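Local coordinates for protein type II restriction enzyme MspI (Moraxella sp., PDB 1SA3) that recognises the double-stranded DNA sequence 5'-CCGG-3' and cleaves it after the first cytosine, leaving fragments with 5'-phosphates, at residues Glu59-Ile62 with Ser63-Leu67; Leu150-Lys153 with His154-Gln158. All blocks are in the same frame, centred on the assembly; numbering follows the deposited sequence.

In the fold
Contact 1 (59-67) and contact 2 (150-158) each lie within a single helix, 57-69 and 146-157, and follow one another along the chain. They sit on opposite sides of the chain's centre, about 40 Å apart between centres and about 31 Å between nearest atoms, and do not touch. The helix of contact 1 packs on the mixed five-stranded sheet, and the side chain of Leu66 is about 14 Å from the sodium ion held by Glu35, Asp84 and Asp99. Contact 2 lies beside the three-stranded sheet 127-131, 258-261 and 246-249, with its nearest atom about 4 Å from the DNA. One thus belongs to the part built on the five-stranded sheet, near the sodium site, the other to a DNA-facing part.

Contact 1: Glu59-Ile62 with Ser63-Leu67; sequences EKDI and SSKLL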
loop_
_atom_site.group_PDB
_atom_site.type_symbol
_atom_site.label_atom_id
_atom_site.label_comp_id
_atom_site.label_asym_id
_atom_site.label_seq_id
_atom_site.Cartn_x
_atom_site.Cartn_y
_atom_site.Cartn_z
ATOM N N GLU E 59 -17.632 6.021 -8.502
ATOM C CA GLU E 59 -16.404 6.112 -9.276
ATOM C C GLU E 59 -15.860 7.539 -9.265
ATOM O O GLU E 59 -14.657 7.753 -9.411
ATOM C CB GLU E 59 -16.628 5.631 -10.714
ATOM C CG GLU E 59 -16.744 4.110 -10.833
ATOM C CD GLU E 59 -18.112 3.570 -10.422
ATOM O OE1 GLU E 59 -18.186 2.410 -9.963
ATOM O OE2 GLU E 59 -19.118 4.295 -10.574
ATOM N N LYS E 60 -16.743 8.519 -9.091
ATOM C CA LYS E 60 -16.295 9.908 -9.040
ATOM C C LYS E 60 -15.508 10.109 -7.748
ATOM O O LYS E 60 -14.478 10.783 -7.740
ATOM C CB LYS E 60 -17.468 10.891 -9.068
ATOM C CG LYS E 60 -16.996 12.347 -9.105
ATOM C CD LYS E 60 -18.124 13.361 -8.943
ATOM C CE LYS E 60 -17.566 14.790 -9.000
ATOM N NZ LYS E 60 -18.563 15.831 -8.653
ATOM N N ASP E 61 -15.993 9.521 -6.656
ATOM C CA ASP E 61 -15.304 9.638 -5.370
ATOM C C ASP E 61 -13.922 9.000 -5.470
ATOM O O ASP E 61 -12.940 9.558 -4.997
ATOM C CB ASP E 61 -16.098 8.949 -4.253
ATOM C CG ASP E 61 -15.388 9.014 -2.903
ATOM O OD1 ASP E 61 -15.062 10.132 -2.447
ATOM O OD2 ASP E 61 -15.149 7.948 -2.286
ATOM N N ILE E 62 -13.858 7.828 -6.093
ATOM C CA ILE E 62 -12.599 7.103 -6.263
ATOM C C ILE E 62 -11.627 7.880 -7.150
ATOM O O ILE E 62 -10.478 8.128 -6.760
ATOM C CB ILE E 62 -12.864 5.709 -6.873
ATOM C CG1 ILE E 62 -13.705 4.883 -5.887
ATOM C CG2 ILE E 62 -11.538 5.015 -7.214
ATOM C CD1 ILE E 62 -14.279 3.582 -6.486
ATOM N N SER E 63 -12.087 8.287 -8.332
ATOM C CA SER E 63 -11.232 9.036 -9.241
ATOM C C SER E 63 -10.786 10.391 -8.651
ATOM O O SER E 63 -9.626 10.785 -8.805
ATOM C CB SER E 63 -11.933 9.219 -10.598
ATOM O OG SER E 63 -13.166 9.905 -10.476
ATOM N N SER E 64 -11.689 11.099 -7.976
ATOM C CA SER E 64 -11.335 12.384 -7.362
ATOM C C SER E 64 -10.290 12.203 -6.256
ATOM O O SER E 64 -9.377 13.008 -6.118
ATOM C CB SER E 64 -12.570 13.077 -6.772
ATOM O OG SER E 64 -13.403 13.601 -7.792
ATOM N N LYS E 65 -10.429 11.151 -5.458
ATOM C CA LYS E 65 -9.459 10.902 -4.398
ATOM C C LYS E 65 -8.088 10.613 -5.008
ATOM O O LYS E 65 -7.059 11.003 -4.456
ATOM C CB LYS E 65 -9.894 9.716 -3.522
ATOM C CG LYS E 65 -10.975 10.048 -2.502
ATOM C CD LYS E 65 -11.483 8.798 -1.804
ATOM C CE LYS E 65 -12.535 9.155 -0.760
ATOM N NZ LYS E 65 -13.174 7.961 -0.140
ATOM N N LEU E 66 -8.065 9.924 -6.141
ATOM C CA LEU E 66 -6.787 9.613 -6.771
ATOM C C LEU E 66 -6.130 10.885 -7.315
ATOM O O LEU E 66 -4.938 11.119 -7.095
ATOM C CB LEU E 66 -6.972 8.573 -7.884
ATOM C CG LEU E 66 -5.678 7.877 -8.350
ATOM C CD1 LEU E 66 -5.984 6.436 -8.783
ATOM C CD2 LEU E 66 -5.037 8.661 -9.490
ATOM N N LEU E 67 -6.901 11.712 -8.014
ATOM C CA LEU E 67 -6.352 12.956 -8.556
ATOM C C LEU E 67 -5.936 13.902 -7.429
ATOM O O LEU E 67 -4.946 14.634 -7.541
ATOM C CB LEU E 67 -7.376 13.648 -9.467
ATOM C CG LEU E 67 -7.785 12.910 -10.751
ATOM C CD1 LEU E 67 -8.824 13.736 -11.501
ATOM C CD2 LEU E 67 -6.566 12.651 -11.632
#
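Asp61 and Lys65 pair one turn apart on helix 57-69, an i to i+4 salt bridge on a helix that packs against the mixed sheet of this PDDEXK-clan nuclease. The two side chains cross obliquely, and Lys65 NZ meets Asp61 OD2 at 2.9 Å on its syn lone pair, the side of the other oxygen. Lys65 leaves the helix with CG anti to its carbonyl carbon (chi1 -78°) and stays extended, which carries CE to 3.2 Å from Asp61 OD1. The ammonium also bonds to Asp216 and the carbonyl oxygen of Val217, tying this partly exposed pair to strand 213-221.

The buried face is largely hydrophobic and closely packed, whereas the Lys60 and Ser64 side is partly exposed. Ile62 lies against Tyr37, Ile38 and Ile41 of helix 23-41 and against Tyr214 and Val217, Leu66 reaches Ile102, Phe104 and Ile219, and buried Glu59 turns its carboxylate away from the following turn to Tyr37 and Thr3. On the looser side Ser64 OG, bonded to Asn52, lies 3.0 Å from Lys60 O, and the CG of fully extended Lys60 only brushes it. Buried Ser63, its OG also bonded to Asn52, folds back on the preceding turn. With chi1 at 59°, Ser63 OG stands 2.8 Å from Glu59 O and 3.2 Å from Lys60 O. Ser63 N donates to Glu59 O in a nearly straight 2.8 Å bond.

Contact 2: Leu150-Lys153 with His154-Gln158; sequences LIRK and HQNDQ
Four successive i to i+4 backbone bonds join Leu150-Lys153 to His154-Asp157 in the last turns of helix 146-157, from His154 N to Leu150 O at 3.1 Å through Asp157 N to Lys153 O at 2.9 Å, and Gln158 then leaves the helix with positive phi (74°). Lys153 and Asp157 form a salt bridge one turn apart. The lysine is extended as far as CE and bends only at its last torsion (chi4 56°), which turns NZ back to Asp157 OD2 at 3.2 Å on the syn lone pair. The chain also lies against the carboxylate: Lys153 CG is 3.5 Å from Asp157 OD2.

One residue back along the helix, Arg152 and Asn156 run side by side, pointing the same way, their guanidinium and amide planes 33° apart. Contact is through the aliphatic part: Arg152 CG lies 3.7 Å from Asn156 ND2. The guanidinium itself goes to Glu149 and Glu134 in salt bridges, and neighbouring Gln155 directs its amide to Val133 N and Asp132.

The buried face carries Ile151 and His154, both against Met258. His154 also meets Trp247 edge to face and packs on a DNA phosphate. Lys153 is thus paired with Asp157, Arg152 with Glu149 and Glu134, and buried Gln155 is bonded at both amide atoms, so these polar groups find partners within the helix and around the start of helix 133-140. The Asp157 carboxylate, next to the C-terminal end of the helix, is probably disfavoured by the helix dipole, which the nearby Lys153 ammonium may partly compensate.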
loop_
_atom_site.group_PDB
_atom_site.type_symbol
_atom_site.label_atom_id
_atom_site.label_comp_id
_atom_site.label_asym_id
_atom_site.label_seq_id
_atom_site.Cartn_x
_atom_site.Cartn_y
_atom_site.Cartn_z
ATOM N N LEU E 150 17.954 -5.315 18.583
ATOM C CA LEU E 150 16.632 -5.253 19.199
ATOM C C LEU E 150 15.605 -5.620 18.125
ATOM O O LEU E 150 14.624 -6.324 18.391
ATOM C CB LEU E 150 16.363 -3.852 19.765
ATOM C CG LEU E 150 17.145 -3.511 21.046
ATOM C CD1 LEU E 150 17.034 -2.023 21.359
ATOM C CD2 LEU E 150 16.611 -4.340 22.207
ATOM N N ILE E 151 15.842 -5.152 16.903
ATOM C CA ILE E 151 14.942 -5.493 15.813
ATOM C C ILE E 151 15.037 -7.003 15.583
ATOM O O ILE E 151 14.019 -7.678 15.408
ATOM C CB ILE E 151 15.303 -4.747 14.511
ATOM C CG1 ILE E 151 15.114 -3.241 14.715
ATOM C CG2 ILE E 151 14.414 -5.251 13.360
ATOM C CD1 ILE E 151 15.605 -2.376 13.552
ATOM N N ARG E 152 16.258 -7.537 15.593
ATOM C CA ARG E 152 16.452 -8.969 15.384
ATOM C C ARG E 152 15.776 -9.775 16.488
ATOM O O ARG E 152 15.267 -10.864 16.235
ATOM C CB ARG E 152 17.944 -9.329 15.347
ATOM C CG ARG E 152 18.225 -10.736 14.818
ATOM C CD ARG E 152 19.605 -11.257 15.222
ATOM N NE ARG E 152 20.693 -10.363 14.838
ATOM C CZ ARG E 152 21.062 -10.100 13.585
ATOM N NH1 ARG E 152 20.435 -10.660 12.563
ATOM N NH2 ARG E 152 22.075 -9.275 13.357
ATOM N N LYS E 153 15.788 -9.253 17.713
ATOM C CA LYS E 153 15.159 -9.945 18.830
ATOM C C LYS E 153 13.669 -10.075 18.550
ATOM O O LYS E 153 13.067 -11.116 18.812
ATOM C CB LYS E 153 15.354 -9.178 20.140
ATOM C CG LYS E 153 14.649 -9.833 21.328
ATOM C CD LYS E 153 14.875 -9.067 22.628
ATOM C CE LYS E 153 14.135 -9.714 23.798
ATOM N NZ LYS E 153 14.504 -11.155 23.977
ATOM N N HIS E 154 13.083 -9.004 18.023
ATOM C CA HIS E 154 11.661 -8.993 17.695
ATOM C C HIS E 154 11.401 -10.057 16.628
ATOM O O HIS E 154 10.433 -10.815 16.709
ATOM C CB HIS E 154 11.257 -7.617 17.169
ATOM C CG HIS E 154 9.786 -7.348 17.245
ATOM N ND1 HIS E 154 8.858 -8.073 16.531
ATOM C CD2 HIS E 154 9.083 -6.443 17.969
ATOM C CE1 HIS E 154 7.646 -7.628 16.813
ATOM N NE2 HIS E 154 7.755 -6.639 17.682
ATOM N N GLN E 155 12.273 -10.114 15.626
ATOM C CA GLN E 155 12.120 -11.100 14.566
ATOM C C GLN E 155 12.190 -12.507 15.142
ATOM O O GLN E 155 11.331 -13.345 14.863
ATOM C CB GLN E 155 13.206 -10.914 13.503
ATOM C CG GLN E 155 13.292 -12.039 12.469
ATOM C CD GLN E 155 14.160 -11.664 11.267
ATOM O OE1 GLN E 155 13.817 -10.765 10.493
ATOM N NE2 GLN E 155 15.290 -12.348 11.113
ATOM N N ASN E 156 13.199 -12.773 15.963
ATOM C CA ASN E 156 13.337 -14.103 16.540
ATOM C C ASN E 156 12.223 -14.524 17.483
ATOM O O ASN E 156 11.838 -15.690 17.495
ATOM C CB ASN E 156 14.685 -14.239 17.255
ATOM C CG ASN E 156 15.834 -14.383 16.286
ATOM O OD1 ASN E 156 15.712 -15.054 15.259
ATOM N ND2 ASN E 156 16.962 -13.763 16.608
ATOM N N ASP E 157 11.714 -13.588 18.279
ATOM C CA ASP E 157 10.651 -13.896 19.228
ATOM C C ASP E 157 9.272 -13.913 18.565
ATOM O O ASP E 157 8.328 -14.497 19.094
ATOM C CB ASP E 157 10.642 -12.877 20.377
ATOM C CG ASP E 157 11.869 -12.982 21.275
ATOM O OD1 ASP E 157 12.597 -13.988 21.189
ATOM O OD2 ASP E 157 12.092 -12.057 22.082
ATOM N N GLN E 158 9.179 -13.265 17.407
ATOM C CA GLN E 158 7.946 -13.150 16.631
ATOM C C GLN E 158 6.950 -12.176 17.255
ATOM O O GLN E 158 5.778 -12.143 16.897
ATOM C CB GLN E 158 7.319 -14.536 16.392
ATOM C CG GLN E 158 8.204 -15.424 15.505
ATOM C CD GLN E 158 7.512 -16.679 14.988
ATOM O OE1 GLN E 158 6.736 -17.315 15.697
ATOM N NE2 GLN E 158 7.813 -17.049 13.756
#